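Putative isochorismatase (Streptomyces avermitilis, PDB 3KL2) is of unconfirmed function but belongs to the isochorismatase-like cysteine hydrolase family and probably acts as a hydrolase. Local coordinates at residues 24-29 with 71-76; 62-67 with 213-218. All blocks are in the same frame, centred on the assembly; numbering follows the deposited sequence.

In the fold
From the N terminus the chain first runs through strand 26-31, then makes helices 35-38, 45-55 and 57-71 before turning into strand 75-78. Contact 1 (24-29 with 71-76) closes this largely helical loop by laying the second strand beside the first in the parallel sheet. Contact 2 (62-67 with 213-218) starts inside that loop, on helix 57-71, and is completed only near the C terminus by helix 211-218, so the two closures cross and do not nest. Their centres lie about 11 Å apart and they touch directly, Val73 and Ala71 both meeting Leu218. Together they tie strands 26-31 and 75-78, helix 57-71 and the C-terminal helix 211-218.

Contact 1 of 2, residues 24-29 with 71-76; sequences ARTAIV and AGVPIM
Ile28 and Met76, with Val73 next, bury the most surface where the beta-alpha-beta crossover from strand 26-31 by way of helix 57-71 brings strand 75-78 alongside in the parallel sheet of this isochorismatase-family fold. Their backbones pair in parallel, Ile28 with Ile75 and Val29 with Met76. Ile28 carries both hydrogen bonds: its N gives to Pro74 O at 2.9 Å, and its O receives Met76 N at 2.8 Å. The two bonds make up one step of a parallel ladder.

On the face carrying Ile28 and Ile75, the two isoleucines lie side by side and point the same way. A chi1 of -51° sets Ile75 CG1 beside its own backbone N, and chi2 of -53° then turns CD1 to within 3.7 Å of Ile28 CG1. Val73 crosses Ile28 at about a right angle, and its CG1 also packs 3.6 Å from Thr26 O. Ala68 of helix 57-71 covers both isoleucines, while Val155 of strand 153-159 meets Ile28.

Met76 lies on the same face as Val29, packed against Leu142, Ile145 and Leu146 of helix 142-149. Thr26 turns its hydroxyl to the preceding loop, where OG1 hydrogen-bonds Asp22 O. The extended methionine chain runs back along the neighbouring strand until its terminal methyl, Met76 CE, rests 4.0 Å from Ala27 CB.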
ATOM      1  N   ALA A  24     -17.904  13.712  12.258  1.00 30.81           N
ATOM      2  CA  ALA A  24     -16.773  14.284  11.504  1.00 29.88           C
ATOM      3  C   ALA A  24     -15.631  13.308  11.213  1.00 29.08           C
ATOM      4  O   ALA A  24     -14.707  13.650  10.492  1.00 28.46           O
ATOM      5  CB  ALA A  24     -16.213  15.489  12.283  1.00 29.97           C
ATOM      6  N   ARG A  25     -15.674  12.131  11.831  1.00 28.32           N
ATOM      7  CA  ARG A  25     -14.606  11.143  11.765  1.00 27.85           C
ATOM      8  C   ARG A  25     -15.129   9.775  11.288  1.00 26.48           C
ATOM      9  O   ARG A  25     -14.437   8.753  11.452  1.00 26.08           O
ATOM     10  CB  ARG A  25     -13.963  10.979  13.151  1.00 28.70           C
ATOM     11  CG  ARG A  25     -12.717  11.822  13.397  1.00 32.10           C
ATOM     12  CD  ARG A  25     -12.892  12.796  14.531  1.00 38.03           C
ATOM     13  NE  ARG A  25     -11.655  13.560  14.774  1.00 44.06           N
ATOM     14  CZ  ARG A  25     -11.551  14.897  14.848  1.00 47.56           C
ATOM     15  NH1 ARG A  25     -12.603  15.713  14.715  1.00 47.98           N
ATOM     16  NH2 ARG A  25     -10.357  15.430  15.074  1.00 50.08           N
ATOM     17  N   THR A  26     -16.318   9.783  10.672  1.00 24.25           N
ATOM     18  CA  THR A  26     -17.084   8.574  10.384  1.00 23.24           C
ATOM     19  C   THR A  26     -17.511   8.572   8.923  1.00 22.23           C
ATOM     20  O   THR A  26     -17.678   9.617   8.336  1.00 22.54           O
ATOM     21  CB  THR A  26     -18.320   8.436  11.327  1.00 22.85           C
ATOM     22  OG1 THR A  26     -17.881   8.426  12.692  1.00 22.61           O
ATOM     23  CG2 THR A  26     -19.099   7.145  11.052  1.00 22.12           C
ATOM     24  N   ALA A  27     -17.642   7.388   8.339  1.00 21.75           N
ATOM     25  CA  ALA A  27     -17.954   7.238   6.932  1.00 21.65           C
ATOM     26  C   ALA A  27     -18.675   5.925   6.726  1.00 22.34           C
ATOM     27  O   ALA A  27     -18.195   4.867   7.180  1.00 23.22           O
ATOM     28  CB  ALA A  27     -16.735   7.226   6.145  1.00 20.48           C
ATOM     29  N   ILE A  28     -19.801   5.978   6.021  1.00 21.98           N
ATOM     30  CA  ILE A  28     -20.520   4.764   5.692  1.00 21.55           C
ATOM     31  C   ILE A  28     -19.892   4.387   4.361  1.00 21.08           C
ATOM     32  O   ILE A  28     -19.712   5.245   3.527  1.00 22.93           O
ATOM     33  CB  ILE A  28     -22.058   5.005   5.585  1.00 21.73           C
ATOM     34  CG1 ILE A  28     -22.613   5.674   6.866  1.00 20.63           C
ATOM     35  CG2 ILE A  28     -22.804   3.697   5.320  1.00 20.36           C
ATOM     36  CD1 ILE A  28     -22.581   4.771   8.138  1.00 19.73           C
ATOM     37  N   VAL A  29     -19.478   3.144   4.189  1.00 20.16           N
ATOM     38  CA  VAL A  29     -18.855   2.694   2.955  1.00 19.46           C
ATOM     39  C   VAL A  29     -19.682   1.521   2.424  1.00 19.63           C
ATOM     40  O   VAL A  29     -19.791   0.491   3.092  1.00 19.00           O
ATOM     41  CB  VAL A  29     -17.402   2.273   3.197  1.00 19.96           C
ATOM     42  CG1 VAL A  29     -16.755   1.899   1.912  1.00 17.75           C
ATOM     43  CG2 VAL A  29     -16.609   3.430   3.950  1.00 18.80           C
ATOM     44  N   ALA A  71     -27.441  12.765  10.270  1.00 28.97           N
ATOM     45  CA  ALA A  71     -26.345  13.120  11.184  1.00 28.50           C
ATOM     46  C   ALA A  71     -25.131  13.779  10.497  1.00 27.85           C
ATOM     47  O   ALA A  71     -24.207  14.197  11.181  1.00 28.01           O
ATOM     48  CB  ALA A  71     -25.894  11.880  11.986  1.00 28.49           C
ATOM     49  N   GLY A  72     -25.131  13.866   9.164  1.00 26.92           N
ATOM     50  CA  GLY A  72     -24.060  14.529   8.420  1.00 26.33           C
ATOM     51  C   GLY A  72     -22.859  13.644   8.152  1.00 26.54           C
ATOM     52  O   GLY A  72     -21.741  14.147   8.030  1.00 27.19           O
ATOM     53  N   VAL A  73     -23.083  12.325   8.039  1.00 25.49           N
ATOM     54  CA  VAL A  73     -22.012  11.367   7.863  1.00 24.73           C
ATOM     55  C   VAL A  73     -21.761  11.040   6.364  1.00 24.35           C
ATOM     56  O   VAL A  73     -22.664  10.625   5.626  1.00 24.05           O
ATOM     57  CB  VAL A  73     -22.254  10.094   8.713  1.00 25.04           C
ATOM     58  CG1 VAL A  73     -21.185   9.025   8.416  1.00 22.34           C
ATOM     59  CG2 VAL A  73     -22.233  10.464  10.196  1.00 23.86           C
ATOM     60  N   PRO A  74     -20.527  11.250   5.909  1.00 23.63           N
ATOM     61  CA  PRO A  74     -20.235  10.961   4.517  1.00 23.52           C
ATOM     62  C   PRO A  74     -20.643   9.536   4.152  1.00 23.24           C
ATOM     63  O   PRO A  74     -20.337   8.589   4.879  1.00 23.71           O
ATOM     64  CB  PRO A  74     -18.731  11.125   4.435  1.00 23.58           C
ATOM     65  CG  PRO A  74     -18.399  12.070   5.538  1.00 24.55           C
ATOM     66  CD  PRO A  74     -19.363  11.800   6.623  1.00 23.61           C
ATOM     67  N   ILE A  75     -21.404   9.422   3.068  1.00 22.78           N
ATOM     68  CA  ILE A  75     -21.758   8.161   2.478  1.00 22.49           C
ATOM     69  C   ILE A  75     -20.796   7.992   1.311  1.00 22.48           C
ATOM     70  O   ILE A  75     -20.713   8.865   0.484  1.00 23.16           O
ATOM     71  CB  ILE A  75     -23.196   8.216   1.951  1.00 22.32           C
ATOM     72  CG1 ILE A  75     -24.180   8.730   3.039  1.00 23.41           C
ATOM     73  CG2 ILE A  75     -23.622   6.895   1.428  1.00 23.59           C
ATOM     74  CD1 ILE A  75     -24.158   8.000   4.400  1.00 21.48           C
ATOM     75  N   MET A  76     -20.067   6.880   1.250  1.00 22.92           N
ATOM     76  CA  MET A  76     -19.112   6.599   0.171  1.00 22.51           C
ATOM     77  C   MET A  76     -19.480   5.304  -0.575  1.00 23.42           C
ATOM     78  O   MET A  76     -19.528   4.262   0.046  1.00 24.50           O
ATOM     79  CB  MET A  76     -17.750   6.406   0.786  1.00 21.70           C
ATOM     80  CG  MET A  76     -17.215   7.650   1.481  1.00 21.33           C
ATOM     81  SD  MET A  76     -15.511   7.482   1.933  1.00 12.15           S
ATOM     82  CE  MET A  76     -15.384   9.028   2.782  1.00 16.72           C
TER

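Contact 2 of 2, residues 62-67 with 213-218; sequences VAVVDA and DVIAAL
Ile215 reaches across to helix 57-71 between Ala63, Val64 and Ala67, and buries more surface than any other residue of the contact. Its methyl CD1 lies 3.5 Å from Ala63 O and 4.0 Å from Ala63 CB, while CG2 packs 4.0 Å from Ala67 CB. These two branches thus meet alanines one helical turn apart. Val64 crosses Ile215 obliquely, CG2 being 4.1 Å from Ile215 CG1.

Beside this group, Val64 CG1 meets Val214 CG1 at 4.0 Å, the two valines crossing at about a right angle. One turn farther along, Leu218 puts CD1 3.9 Å from Ala67 CB, so that the alanine methyl is touched by both Ile215 and Leu218. With chi1 at -70°, Ile215 CG1 stands beside its own backbone N and CG2 lies anti to that N; the extended chi2 of 166° then carries CD1 to the neighbouring helix.

The axes of segments 62-67 and 213-218 run almost parallel, 8° apart in direction, with a closest approach of 9.5 Å. Asp213 N, hydrogen-bonded to Thr210 OG1, lies near the start of helix 211-218. Farther out, Leu218 also rests on Leu21 and Val73, which links the helix pair to the turn leading into strand 75-78. No hydrogen bond joins the two segments, so their association rests on non-directional apolar contacts.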
ATOM      1  N   VAL A  62     -30.715   1.078   3.454  1.00 24.36           N
ATOM      2  CA  VAL A  62     -31.430   2.336   3.180  1.00 23.86           C
ATOM      3  C   VAL A  62     -31.678   3.067   4.479  1.00 24.17           C
ATOM      4  O   VAL A  62     -31.346   4.222   4.593  1.00 24.00           O
ATOM      5  CB  VAL A  62     -32.723   2.120   2.394  1.00 23.33           C
ATOM      6  CG1 VAL A  62     -33.522   3.434   2.269  1.00 22.64           C
ATOM      7  CG2 VAL A  62     -32.394   1.566   1.024  1.00 22.86           C
ATOM      8  N   ALA A  63     -32.211   2.374   5.475  1.00 24.87           N
ATOM      9  CA  ALA A  63     -32.462   2.989   6.761  1.00 25.48           C
ATOM     10  C   ALA A  63     -31.172   3.499   7.441  1.00 26.21           C
ATOM     11  O   ALA A  63     -31.221   4.435   8.251  1.00 27.02           O
ATOM     12  CB  ALA A  63     -33.193   2.020   7.669  1.00 25.55           C
ATOM     13  N   VAL A  64     -30.025   2.901   7.137  1.00 26.44           N
ATOM     14  CA  VAL A  64     -28.794   3.325   7.788  1.00 26.51           C
ATOM     15  C   VAL A  64     -28.233   4.533   7.043  1.00 26.91           C
ATOM     16  O   VAL A  64     -27.658   5.452   7.646  1.00 26.10           O
ATOM     17  CB  VAL A  64     -27.725   2.212   7.863  1.00 26.53           C
ATOM     18  CG1 VAL A  64     -26.419   2.786   8.395  1.00 27.07           C
ATOM     19  CG2 VAL A  64     -28.174   1.047   8.750  1.00 25.98           C
ATOM     20  N   VAL A  65     -28.411   4.530   5.727  1.00 27.24           N
ATOM     21  CA  VAL A  65     -27.996   5.657   4.920  1.00 27.40           C
ATOM     22  C   VAL A  65     -28.807   6.893   5.324  1.00 28.25           C
ATOM     23  O   VAL A  65     -28.240   7.932   5.707  1.00 28.04           O
ATOM     24  CB  VAL A  65     -28.152   5.336   3.421  1.00 27.15           C
ATOM     25  CG1 VAL A  65     -28.180   6.603   2.603  1.00 26.57           C
ATOM     26  CG2 VAL A  65     -27.028   4.391   2.956  1.00 26.21           C
ATOM     27  N   ASP A  66     -30.133   6.777   5.255  1.00 29.16           N
ATOM     28  CA  ASP A  66     -31.034   7.863   5.697  1.00 29.93           C
ATOM     29  C   ASP A  66     -30.580   8.467   7.032  1.00 29.62           C
ATOM     30  O   ASP A  66     -30.394   9.684   7.130  1.00 30.16           O
ATOM     31  CB  ASP A  66     -32.484   7.384   5.799  1.00 30.43           C
ATOM     32  CG  ASP A  66     -33.143   7.153   4.434  1.00 32.66           C
ATOM     33  OD1 ASP A  66     -32.528   7.450   3.381  1.00 35.79           O
ATOM     34  OD2 ASP A  66     -34.307   6.666   4.421  1.00 37.13           O
ATOM     35  N   ALA A  67     -30.359   7.632   8.043  1.00 29.15           N
ATOM     36  CA  ALA A  67     -29.917   8.149   9.340  1.00 29.63           C
ATOM     37  C   ALA A  67     -28.543   8.814   9.247  1.00 29.98           C
ATOM     38  O   ALA A  67     -28.269   9.787   9.943  1.00 30.82           O
ATOM     39  CB  ALA A  67     -29.913   7.073  10.385  1.00 28.79           C
ATOM     40  N   ASP A 213     -28.528  -0.776  15.870  1.00 32.20           N
ATOM     41  CA  ASP A 213     -27.498  -0.295  16.799  1.00 32.91           C
ATOM     42  C   ASP A 213     -26.766   0.939  16.237  1.00 33.01           C
ATOM     43  O   ASP A 213     -26.497   1.925  16.963  1.00 32.64           O
ATOM     44  CB  ASP A 213     -26.440  -1.385  17.045  1.00 33.42           C
ATOM     45  CG  ASP A 213     -26.935  -2.529  17.951  1.00 35.12           C
ATOM     46  OD1 ASP A 213     -27.927  -2.344  18.699  1.00 35.10           O
ATOM     47  OD2 ASP A 213     -26.288  -3.617  17.906  1.00 37.13           O
ATOM     48  N   VAL A 214     -26.422   0.856  14.951  1.00 32.66           N
ATOM     49  CA  VAL A 214     -25.705   1.923  14.262  1.00 32.74           C
ATOM     50  C   VAL A 214     -26.558   3.170  14.180  1.00 32.58           C
ATOM     51  O   VAL A 214     -26.100   4.259  14.524  1.00 32.27           O
ATOM     52  CB  VAL A 214     -25.338   1.532  12.826  1.00 32.65           C
ATOM     53  CG1 VAL A 214     -24.826   2.742  12.087  1.00 33.33           C
ATOM     54  CG2 VAL A 214     -24.316   0.434  12.843  1.00 33.42           C
ATOM     55  N   ILE A 215     -27.794   3.000  13.714  1.00 32.72           N
ATOM     56  CA  ILE A 215     -28.767   4.096  13.645  1.00 33.12           C
ATOM     57  C   ILE A 215     -28.883   4.801  15.013  1.00 33.63           C
ATOM     58  O   ILE A 215     -28.745   6.016  15.104  1.00 33.04           O
ATOM     59  CB  ILE A 215     -30.123   3.595  13.132  1.00 32.97           C
ATOM     60  CG1 ILE A 215     -30.012   3.237  11.644  1.00 34.38           C
ATOM     61  CG2 ILE A 215     -31.209   4.642  13.328  1.00 33.76           C
ATOM     62  CD1 ILE A 215     -31.190   2.410  11.118  1.00 34.29           C
ATOM     63  N   ALA A 216     -29.073   4.034  16.080  1.00 34.33           N
ATOM     64  CA  ALA A 216     -29.171   4.631  17.408  1.00 35.49           C
ATOM     65  C   ALA A 216     -27.889   5.404  17.788  1.00 36.27           C
ATOM     66  O   ALA A 216     -27.967   6.514  18.319  1.00 36.45           O
ATOM     67  CB  ALA A 216     -29.530   3.564  18.477  1.00 35.63           C
ATOM     68  N   ALA A 217     -26.720   4.841  17.494  1.00 37.43           N
ATOM     69  CA  ALA A 217     -25.465   5.557  17.708  1.00 38.13           C
ATOM     70  C   ALA A 217     -25.418   6.874  16.909  1.00 39.15           C
ATOM     71  O   ALA A 217     -24.974   7.891  17.438  1.00 39.47           O
ATOM     72  CB  ALA A 217     -24.290   4.689  17.357  1.00 38.22           C
ATOM     73  N   LEU A 218     -25.897   6.857  15.664  1.00 40.09           N
ATOM     74  CA  LEU A 218     -25.902   8.051  14.807  1.00 40.96           C
ATOM     75  C   LEU A 218     -26.764   9.175  15.330  1.00 42.98           C
ATOM     76  O   LEU A 218     -26.495  10.332  15.037  1.00 43.00           O
ATOM     77  CB  LEU A 218     -26.387   7.710  13.396  1.00 40.69           C
ATOM     78  CG  LEU A 218     -25.396   6.985  12.472  1.00 40.18           C
ATOM     79  CD1 LEU A 218     -26.132   6.417  11.283  1.00 39.10           C
ATOM     80  CD2 LEU A 218     -24.269   7.912  12.030  1.00 37.45           C
TER